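Local coordinates for diaminopimelate decarboxylase (PDB 7JPJ), which probably decarboxylates diaminopimelate to lysine with the help of pyridoxal 5'-phosphate, working as a dimer, at residues E39-C44 and K69-K74; V55-K60 and A65-Y70; R88-G93 and E97-S102. One frame throughout, in Å; residues are numbered along the deposited sequence.

Contact 1 runs from helix 34-45 to helix 65-73 and closes a loop that contains strand 53-58. Contact 2 nests inside that loop. It joins the strand to the same helix across a short turn, and it shares K69 and Y70 with contact 1. F71 of contact 1 and Y57 of contact 2 pack together. Contact 3 comes later in the chain, in series with the other two, and closes the short connection from helix 83-91 to strand 99-101. K69 NZ bonds to A92 O and so ties helix 65-73 to contact 3. Together the three contacts join successive helices and strands of the barrel that forms the pyridoxal-binding domain.

Contact 1 (E39-C44 and K69-K74); sequences EAADAC and KYFHSK
The F71 ring meets segment E39-C44 through its CE1 atom, which lies 4.3 Å from the methyl CB of A41. The same CE1 lies in the plane of the neighbouring Y70 ring, at its edge. F71 also makes a T-shaped stack with Y57 and packs on L284 and V285. The Y70 ring leans on I34, L37 and E38, earlier on the helix that carries A41. The third flat group is the D42 carboxylate. Its OD1 faces K74 NZ at 3.5 Å, in a salt bridge with a weak hydrogen bond, while its OD2 stands 4.2 Å from the same NZ.

These groups join two helices of the TIM-barrel-like pyridoxal-binding domain. Helix 34-45 precedes strand 53-58 in the chain, and helix 65-73 follows it. The closest CA atoms across the contact are those of A41 and K74, 7.3 Å apart, and K74 lies just beyond the end of its helix. A41 is small and buried. Its methyl fits between the two longer side chains of F71 and K74 and also touches I76.

The K74 chain is bent at chi2 (-70°) and again at chi3 (-105°). The bends carry CE past A41, 4.2 Å from the methyl CB, and bring NZ to D42. The K74 and D42 side chains cross at about a right angle. D42 is exposed and K74 partly so, and the long ion pair is therefore probably weakened by water.

Contact 2 (V55-K60 and A65-Y70); sequences VRYAMK and ASILKY
Y57 and L68 meet at the ring edge of the tyrosine. From CB, the Y57 side chain sets out from the strand toward the helix. CG is anti to the backbone N (chi1 171°), and this extends the ring across the gap. CD2 meets L68 CD2 at 3.9 Å, with the methyl near the ring plane. CE2 meets the same methyl and also I67 CG2, the latter at 4.1 Å. At the tip, OH lies 4.2 Å from I67 CG2, but its polar partner is the carbonyl of C62, to which it is hydrogen-bonded. M59 CA lies over one ring face, 3.6 Å above the plane and offset toward the rim.

With an alanine in place of Y57, the I67 and L68 methyls would probably face a gap and the C62 carbonyl would lose its phenol partner.

M59 adds another apolar touch. Its chain bends at chi3 (-64°), which turns CE to L68 CD1 at 3.9 Å. The two L68 methyls thus divide the work: CD1 goes to M59 CE, and CD2 to Y57 and to M59 CB.

K60, predicted to carry the cofactor, which is not attached here, takes no part in this contact and packs on C357 of the second subunit. The contact itself belongs to a beta-alpha-beta unit, strand 53-58, helix 65-73 and strand 77-80, of the kind that builds a TIM barrel.

Contact 3 (R88-G93 and E97-S102); sequences RAMDAG and ENISLS
I99 CD1 is the methyl on which the tight part of this contact rests: it lies 3.8 Å from A89 CB and 3.7 Å from M90 CG. Chi2 of I99 is extended (176°), which carries CD1 to the helix. M90 and I99 cross at about a right angle, and M90 touches through CG, not through its SD or CE end. A89 and I99 are buried. A89 also packs on M59 and L68, and I99 on V78, A80 and V94.

The other side is looser. D91 and E97 are exposed, and M90 is partly so. Helix 83-91 ends in a Schellman motif. There G93 has positive phi (98°), where any side chain would be pressed against the carbonyl O of A92. R88 turns away from the strand and forms a salt bridge with E437 of the second subunit, so one face of this helix serves the dimer and another the barrel.

The contact closes the second half of the beta-alpha-beta unit made of strand 77-80, helix 83-91 and strand 99-101. It buries 97 Å², a modest area. The strand's place in the sheet is set by its own backbone bonds, to V78, A80 and K119. With only apolar side-chain touches across it, the contact probably draws its stability from close fit and the burial of carbon from water.

Contact 1 (E39-C44 and K69-K74)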
loop_
_atom_site.group_PDB
_atom_site.type_symbol
_atom_site.label_atom_id
_atom_site.label_comp_id
_atom_site.label_asym_id
_atom_site.label_seq_id
_atom_site.Cartn_x
_atom_site.Cartn_y
_atom_site.Cartn_z
ATOM N N GLU A 39 6.974 -19.901 19.798
ATOM C CA GLU A 39 8.168 -19.280 20.366
ATOM C C GLU A 39 7.909 -17.831 20.755
ATOM O O GLU A 39 8.326 -17.388 21.831
ATOM C CB GLU A 39 9.325 -19.363 19.371
ATOM C CG GLU A 39 9.581 -20.754 18.818
ATOM C CD GLU A 39 10.712 -20.777 17.802
ATOM O OE1 GLU A 39 11.208 -19.684 17.439
ATOM O OE2 GLU A 39 11.112 -21.885 17.379
ATOM N N ALA A 40 7.228 -17.076 19.891
ATOM C CA ALA A 40 6.966 -15.673 20.188
ATOM C C ALA A 40 5.951 -15.529 21.314
ATOM O O ALA A 40 6.109 -14.673 22.194
ATOM C CB ALA A 40 6.484 -14.949 18.934
ATOM N N ALA A 41 4.906 -16.359 21.305
ATOM C CA ALA A 41 3.899 -16.302 22.359
ATOM C C ALA A 41 4.516 -16.588 23.721
ATOM O O ALA A 41 4.275 -15.862 24.691
ATOM C CB ALA A 41 2.770 -17.288 22.060
ATOM N N ASP A 42 5.328 -17.646 23.807
ATOM C CA ASP A 42 5.976 -17.985 25.069
ATOM C C ASP A 42 6.966 -16.906 25.494
ATOM O O ASP A 42 7.056 -16.572 26.680
ATOM C CB ASP A 42 6.672 -19.341 24.947
ATOM C CG ASP A 42 5.750 -20.503 25.270
ATOM O OD1 ASP A 42 4.627 -20.258 25.765
ATOM O OD2 ASP A 42 6.146 -21.663 25.021
ATOM N N ALA A 43 7.715 -16.349 24.539
ATOM C CA ALA A 43 8.677 -15.305 24.873
ATOM C C ALA A 43 7.990 -14.063 25.421
ATOM O O ALA A 43 8.554 -13.370 26.275
ATOM C CB ALA A 43 9.516 -14.951 23.647
ATOM N N CYS A 44 6.778 -13.760 24.949
ATOM C CA CYS A 44 6.068 -12.587 25.448
ATOM C C CYS A 44 5.388 -12.868 26.781
ATOM O O CYS A 44 5.395 -12.014 27.674
ATOM C CB CYS A 44 5.047 -12.110 24.416
ATOM S SG CYS A 44 5.779 -11.485 22.889
ATOM N N LYS A 69 -7.406 -17.072 16.877
ATOM C CA LYS A 69 -7.810 -18.235 17.658
ATOM C C LYS A 69 -6.619 -18.864 18.372
ATOM O O LYS A 69 -6.747 -19.341 19.506
ATOM C CB LYS A 69 -8.501 -19.260 16.757
ATOM C CG LYS A 69 -9.849 -18.810 16.215
ATOM C CD LYS A 69 -10.391 -19.807 15.200
ATOM C CE LYS A 69 -11.637 -19.280 14.497
ATOM N NZ LYS A 69 -12.775 -19.061 15.438
ATOM N N TYR A 70 -5.449 -18.868 17.727
ATOM C CA TYR A 70 -4.277 -19.481 18.344
ATOM C C TYR A 70 -3.794 -18.666 19.539
ATOM O O TYR A 70 -3.522 -19.221 20.611
ATOM C CB TYR A 70 -3.150 -19.644 17.327
ATOM C CG TYR A 70 -1.884 -20.123 17.988
ATOM C CD1 TYR A 70 -1.723 -21.460 18.323
ATOM C CD2 TYR A 70 -0.866 -19.235 18.322
ATOM C CE1 TYR A 70 -0.580 -21.907 18.950
ATOM C CE2 TYR A 70 0.283 -19.674 18.953
ATOM C CZ TYR A 70 0.420 -21.010 19.262
ATOM O OH TYR A 70 1.558 -21.459 19.888
ATOM N N PHE A 71 -3.657 -17.349 19.367
ATOM C CA PHE A 71 -3.214 -16.507 20.473
ATOM C C PHE A 71 -4.241 -16.468 21.596
ATOM O O PHE A 71 -3.880 -16.246 22.756
ATOM C CB PHE A 71 -2.922 -15.092 19.982
ATOM C CG PHE A 71 -1.642 -14.968 19.199
ATOM C CD1 PHE A 71 -0.570 -15.803 19.458
ATOM C CD2 PHE A 71 -1.515 -14.006 18.209
ATOM C CE1 PHE A 71 0.609 -15.684 18.739
ATOM C CE2 PHE A 71 -0.342 -13.884 17.489
ATOM C CZ PHE A 71 0.721 -14.724 17.752
ATOM N N HIS A 72 -5.520 -16.683 21.280
ATOM C CA HIS A 72 -6.521 -16.760 22.338
ATOM C C HIS A 72 -6.331 -18.017 23.178
ATOM O O HIS A 72 -6.455 -17.973 24.409
ATOM C CB HIS A 72 -7.930 -16.712 21.743
ATOM C CG HIS A 72 -9.017 -16.719 22.771
ATOM N ND1 HIS A 72 -10.081 -17.595 22.728
ATOM C CD2 HIS A 72 -9.196 -15.964 23.882
ATOM C CE1 HIS A 72 -10.870 -17.377 23.765
ATOM N NE2 HIS A 72 -10.354 -16.394 24.480
ATOM N N SER A 73 -6.021 -19.146 22.535
ATOM C CA SER A 73 -5.767 -20.381 23.267
ATOM C C SER A 73 -4.537 -20.280 24.161
ATOM O O SER A 73 -4.403 -21.067 25.105
ATOM C CB SER A 73 -5.603 -21.543 22.287
ATOM O OG SER A 73 -4.479 -21.341 21.450
ATOM N N LYS A 74 -3.637 -19.337 23.882
ATOM C CA LYS A 74 -2.461 -19.106 24.707
ATOM C C LYS A 74 -2.683 -18.025 25.759
ATOM O O LYS A 74 -1.713 -17.574 26.375
ATOM C CB LYS A 74 -1.265 -18.733 23.828
ATOM C CG LYS A 74 -0.776 -19.867 22.946
ATOM C CD LYS A 74 -0.121 -20.957 23.771
ATOM C CE LYS A 74 1.389 -20.921 23.629
ATOM N NZ LYS A 74 2.038 -22.076 24.322
#

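Contact 2 (V55-K60 and A65-Y70)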
loop_
_atom_site.group_PDB
_atom_site.type_symbol
_atom_site.label_atom_id
_atom_site.label_comp_id
_atom_site.label_asym_id
_atom_site.label_seq_id
_atom_site.Cartn_x
_atom_site.Cartn_y
_atom_site.Cartn_z
ATOM N N VAL A 55 -0.550 -9.772 27.947
ATOM C CA VAL A 55 -0.025 -9.615 26.596
ATOM C C VAL A 55 -1.199 -9.427 25.647
ATOM O O VAL A 55 -2.101 -10.273 25.585
ATOM C CB VAL A 55 0.831 -10.821 26.182
ATOM C CG1 VAL A 55 1.284 -10.673 24.737
ATOM C CG2 VAL A 55 2.019 -10.968 27.114
ATOM N N ARG A 56 -1.192 -8.323 24.904
ATOM C CA ARG A 56 -2.204 -8.036 23.897
ATOM C C ARG A 56 -1.580 -8.140 22.512
ATOM O O ARG A 56 -0.525 -7.552 22.259
ATOM C CB ARG A 56 -2.802 -6.642 24.096
ATOM C CG ARG A 56 -3.244 -6.343 25.514
ATOM C CD ARG A 56 -4.296 -5.247 25.542
ATOM N NE ARG A 56 -5.613 -5.781 25.868
ATOM C CZ ARG A 56 -6.231 -5.587 27.028
ATOM N NH1 ARG A 56 -5.655 -4.866 27.972
ATOM N NH2 ARG A 56 -7.428 -6.113 27.244
ATOM N N TYR A 57 -2.231 -8.882 21.623
ATOM C CA TYR A 57 -1.781 -8.971 20.240
ATOM C C TYR A 57 -2.339 -7.793 19.451
ATOM O O TYR A 57 -3.556 -7.587 19.412
ATOM C CB TYR A 57 -2.217 -10.293 19.613
ATOM C CG TYR A 57 -1.970 -10.380 18.119
ATOM C CD1 TYR A 57 -0.770 -9.949 17.563
ATOM C CD2 TYR A 57 -2.933 -10.903 17.267
ATOM C CE1 TYR A 57 -0.542 -10.029 16.201
ATOM C CE2 TYR A 57 -2.711 -10.990 15.905
ATOM C CZ TYR A 57 -1.516 -10.551 15.378
ATOM O OH TYR A 57 -1.295 -10.634 14.022
ATOM N N ALA A 58 -1.451 -7.021 18.831
ATOM C CA ALA A 58 -1.843 -5.923 17.949
ATOM C C ALA A 58 -2.250 -6.525 16.609
ATOM O O ALA A 58 -1.442 -6.646 15.687
ATOM C CB ALA A 58 -0.703 -4.923 17.794
ATOM N N MET A 59 -3.528 -6.897 16.495
ATOM C CA MET A 59 -3.985 -7.685 15.354
ATOM C C MET A 59 -3.835 -6.959 14.025
ATOM O O MET A 59 -3.954 -7.604 12.976
ATOM C CB MET A 59 -5.449 -8.091 15.530
ATOM C CG MET A 59 -6.398 -6.920 15.710
ATOM S SD MET A 59 -8.101 -7.451 15.966
ATOM C CE MET A 59 -8.438 -8.253 14.402
ATOM N N LYS A 60 -3.589 -5.645 14.040
ATOM C CA LYS A 60 -3.371 -4.909 12.799
ATOM C C LYS A 60 -2.185 -5.447 12.010
ATOM O O LYS A 60 -2.080 -5.179 10.809
ATOM C CB LYS A 60 -3.164 -3.423 13.095
ATOM C CG LYS A 60 -1.799 -3.093 13.682
ATOM C CD LYS A 60 -1.794 -1.728 14.352
ATOM C CE LYS A 60 -0.444 -1.425 14.979
ATOM N NZ LYS A 60 -0.496 -0.226 15.857
ATOM N N ALA A 65 -8.119 -15.101 11.265
ATOM C CA ALA A 65 -8.853 -15.612 12.418
ATOM C C ALA A 65 -8.106 -16.750 13.102
ATOM O O ALA A 65 -8.142 -16.874 14.333
ATOM C CB ALA A 65 -10.246 -16.067 11.991
ATOM N N SER A 66 -7.421 -17.592 12.323
ATOM C CA SER A 66 -6.644 -18.674 12.917
ATOM C C SER A 66 -5.559 -18.131 13.839
ATOM O O SER A 66 -5.314 -18.688 14.915
ATOM C CB SER A 66 -6.033 -19.547 11.821
ATOM O OG SER A 66 -7.045 -20.154 11.037
ATOM N N ILE A 67 -4.898 -17.044 13.437
ATOM C CA ILE A 67 -3.916 -16.416 14.317
ATOM C C ILE A 67 -4.593 -15.898 15.580
ATOM O O ILE A 67 -4.077 -16.060 16.694
ATOM C CB ILE A 67 -3.167 -15.295 13.572
ATOM C CG1 ILE A 67 -2.609 -15.817 12.245
ATOM C CG2 ILE A 67 -2.051 -14.729 14.436
ATOM C CD1 ILE A 67 -1.550 -16.890 12.403
ATOM N N LEU A 68 -5.765 -15.275 15.430
ATOM C CA LEU A 68 -6.516 -14.820 16.596
ATOM C C LEU A 68 -6.908 -15.993 17.484
ATOM O O LEU A 68 -6.766 -15.932 18.710
ATOM C CB LEU A 68 -7.759 -14.049 16.155
ATOM C CG LEU A 68 -7.540 -12.713 15.453
ATOM C CD1 LEU A 68 -8.879 -12.040 15.204
ATOM C CD2 LEU A 68 -6.625 -11.820 16.271
ATOM N N LYS A 69 -7.406 -17.072 16.877
ATOM C CA LYS A 69 -7.810 -18.235 17.658
ATOM C C LYS A 69 -6.619 -18.864 18.372
ATOM O O LYS A 69 -6.747 -19.341 19.506
ATOM C CB LYS A 69 -8.501 -19.260 16.757
ATOM C CG LYS A 69 -9.849 -18.810 16.215
ATOM C CD LYS A 69 -10.391 -19.807 15.200
ATOM C CE LYS A 69 -11.637 -19.280 14.497
ATOM N NZ LYS A 69 -12.775 -19.061 15.438
ATOM N N TYR A 70 -5.449 -18.868 17.727
ATOM C CA TYR A 70 -4.277 -19.481 18.344
ATOM C C TYR A 70 -3.794 -18.666 19.539
ATOM O O TYR A 70 -3.522 -19.221 20.611
ATOM C CB TYR A 70 -3.150 -19.644 17.327
ATOM C CG TYR A 70 -1.884 -20.123 17.988
ATOM C CD1 TYR A 70 -1.723 -21.460 18.323
ATOM C CD2 TYR A 70 -0.866 -19.235 18.322
ATOM C CE1 TYR A 70 -0.580 -21.907 18.950
ATOM C CE2 TYR A 70 0.283 -19.674 18.953
ATOM C CZ TYR A 70 0.420 -21.010 19.262
ATOM O OH TYR A 70 1.558 -21.459 19.888
#

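Contact 3 (R88-G93 and E97-S102)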
loop_
_atom_site.group_PDB
_atom_site.type_symbol
_atom_site.label_atom_id
_atom_site.label_comp_id
_atom_site.label_asym_id
_atom_site.label_seq_id
_atom_site.Cartn_x
_atom_site.Cartn_y
_atom_site.Cartn_z
ATOM N N ARG A 88 -14.247 -7.773 14.245
ATOM C CA ARG A 88 -13.585 -8.888 13.575
ATOM C C ARG A 88 -13.076 -9.911 14.586
ATOM O O ARG A 88 -13.263 -11.121 14.409
ATOM C CB ARG A 88 -12.441 -8.362 12.706
ATOM C CG ARG A 88 -11.827 -9.386 11.767
ATOM C CD ARG A 88 -10.819 -8.730 10.834
ATOM N NE ARG A 88 -10.304 -9.660 9.832
ATOM C CZ ARG A 88 -9.512 -9.311 8.823
ATOM N NH1 ARG A 88 -9.142 -8.047 8.673
ATOM N NH2 ARG A 88 -9.090 -10.224 7.962
ATOM N N ALA A 89 -12.429 -9.440 15.659
ATOM C CA ALA A 89 -11.896 -10.354 16.664
ATOM C C ALA A 89 -13.002 -11.137 17.349
ATOM O O ALA A 89 -12.808 -12.305 17.707
ATOM C CB ALA A 89 -11.078 -9.586 17.703
ATOM N N MET A 90 -14.167 -10.518 17.541
ATOM C CA MET A 90 -15.270 -11.228 18.171
ATOM C C MET A 90 -15.831 -12.306 17.254
ATOM O O MET A 90 -16.406 -13.288 17.735
ATOM C CB MET A 90 -16.359 -10.240 18.585
ATOM C CG MET A 90 -15.988 -9.430 19.813
ATOM S SD MET A 90 -17.337 -8.416 20.434
ATOM C CE MET A 90 -17.720 -7.450 18.973
ATOM N N ASP A 91 -15.663 -12.149 15.938
ATOM C CA ASP A 91 -16.077 -13.198 15.013
ATOM C C ASP A 91 -15.187 -14.429 15.127
ATOM O O ASP A 91 -15.652 -15.551 14.898
ATOM C CB ASP A 91 -16.071 -12.668 13.580
ATOM C CG ASP A 91 -17.371 -11.981 13.211
ATOM O OD1 ASP A 91 -18.387 -12.232 13.895
ATOM O OD2 ASP A 91 -17.381 -11.189 12.240
ATOM N N ALA A 92 -13.914 -14.243 15.484
ATOM C CA ALA A 92 -12.974 -15.346 15.643
ATOM C C ALA A 92 -13.086 -16.037 16.996
ATOM O O ALA A 92 -12.304 -16.954 17.273
ATOM C CB ALA A 92 -11.541 -14.847 15.440
ATOM N N GLY A 93 -14.030 -15.623 17.841
ATOM C CA GLY A 93 -14.230 -16.233 19.136
ATOM C C GLY A 93 -13.596 -15.508 20.300
ATOM O O GLY A 93 -13.702 -15.986 21.435
ATOM N N GLU A 97 -14.229 -8.852 26.587
ATOM C CA GLU A 97 -13.389 -8.363 27.675
ATOM C C GLU A 97 -11.901 -8.498 27.375
ATOM O O GLU A 97 -11.089 -7.806 28.000
ATOM C CB GLU A 97 -13.712 -9.100 28.980
ATOM C CG GLU A 97 -15.175 -9.473 29.168
ATOM C CD GLU A 97 -15.579 -10.703 28.368
ATOM O OE1 GLU A 97 -16.541 -10.603 27.570
ATOM O OE2 GLU A 97 -14.927 -11.760 28.529
ATOM N N ASN A 98 -11.522 -9.374 26.447
ATOM C CA ASN A 98 -10.125 -9.547 26.075
ATOM C C ASN A 98 -9.672 -8.553 25.015
ATOM O O ASN A 98 -8.511 -8.606 24.595
ATOM C CB ASN A 98 -9.875 -10.974 25.576
ATOM C CG ASN A 98 -10.032 -12.013 26.669
ATOM O OD1 ASN A 98 -10.689 -11.776 27.685
ATOM N ND2 ASN A 98 -9.422 -13.175 26.467
ATOM N N ILE A 99 -10.548 -7.654 24.576
ATOM C CA ILE A 99 -10.232 -6.676 23.544
ATOM C C ILE A 99 -10.153 -5.299 24.186
ATOM O O ILE A 99 -11.016 -4.934 24.993
ATOM C CB ILE A 99 -11.277 -6.692 22.414
ATOM C CG1 ILE A 99 -11.505 -8.120 21.914
ATOM C CG2 ILE A 99 -10.842 -5.784 21.274
ATOM C CD1 ILE A 99 -12.595 -8.236 20.868
ATOM N N SER A 100 -9.116 -4.544 23.834
ATOM C CA SER A 100 -9.015 -3.132 24.168
ATOM C C SER A 100 -8.931 -2.333 22.874
ATOM O O SER A 100 -8.286 -2.761 21.912
ATOM C CB SER A 100 -7.798 -2.846 25.058
ATOM O OG SER A 100 -6.591 -2.931 24.325
ATOM N N LEU A 101 -9.590 -1.176 22.848
ATOM C CA LEU A 101 -9.720 -0.368 21.636
ATOM C C LEU A 101 -8.915 0.919 21.784
ATOM O O LEU A 101 -9.237 1.770 22.622
ATOM C CB LEU A 101 -11.187 -0.061 21.346
ATOM C CG LEU A 101 -11.481 0.965 20.251
ATOM C CD1 LEU A 101 -10.919 0.512 18.910
ATOM C CD2 LEU A 101 -12.976 1.223 20.150
ATOM N N SER A 102 -7.873 1.056 20.968
ATOM C CA SER A 102 -7.090 2.283 20.855
ATOM C C SER A 102 -7.076 2.671 19.382
ATOM O O SER A 102 -6.393 2.030 18.577
ATOM C CB SER A 102 -5.669 2.095 21.387
ATOM O OG SER A 102 -5.647 1.212 22.496
#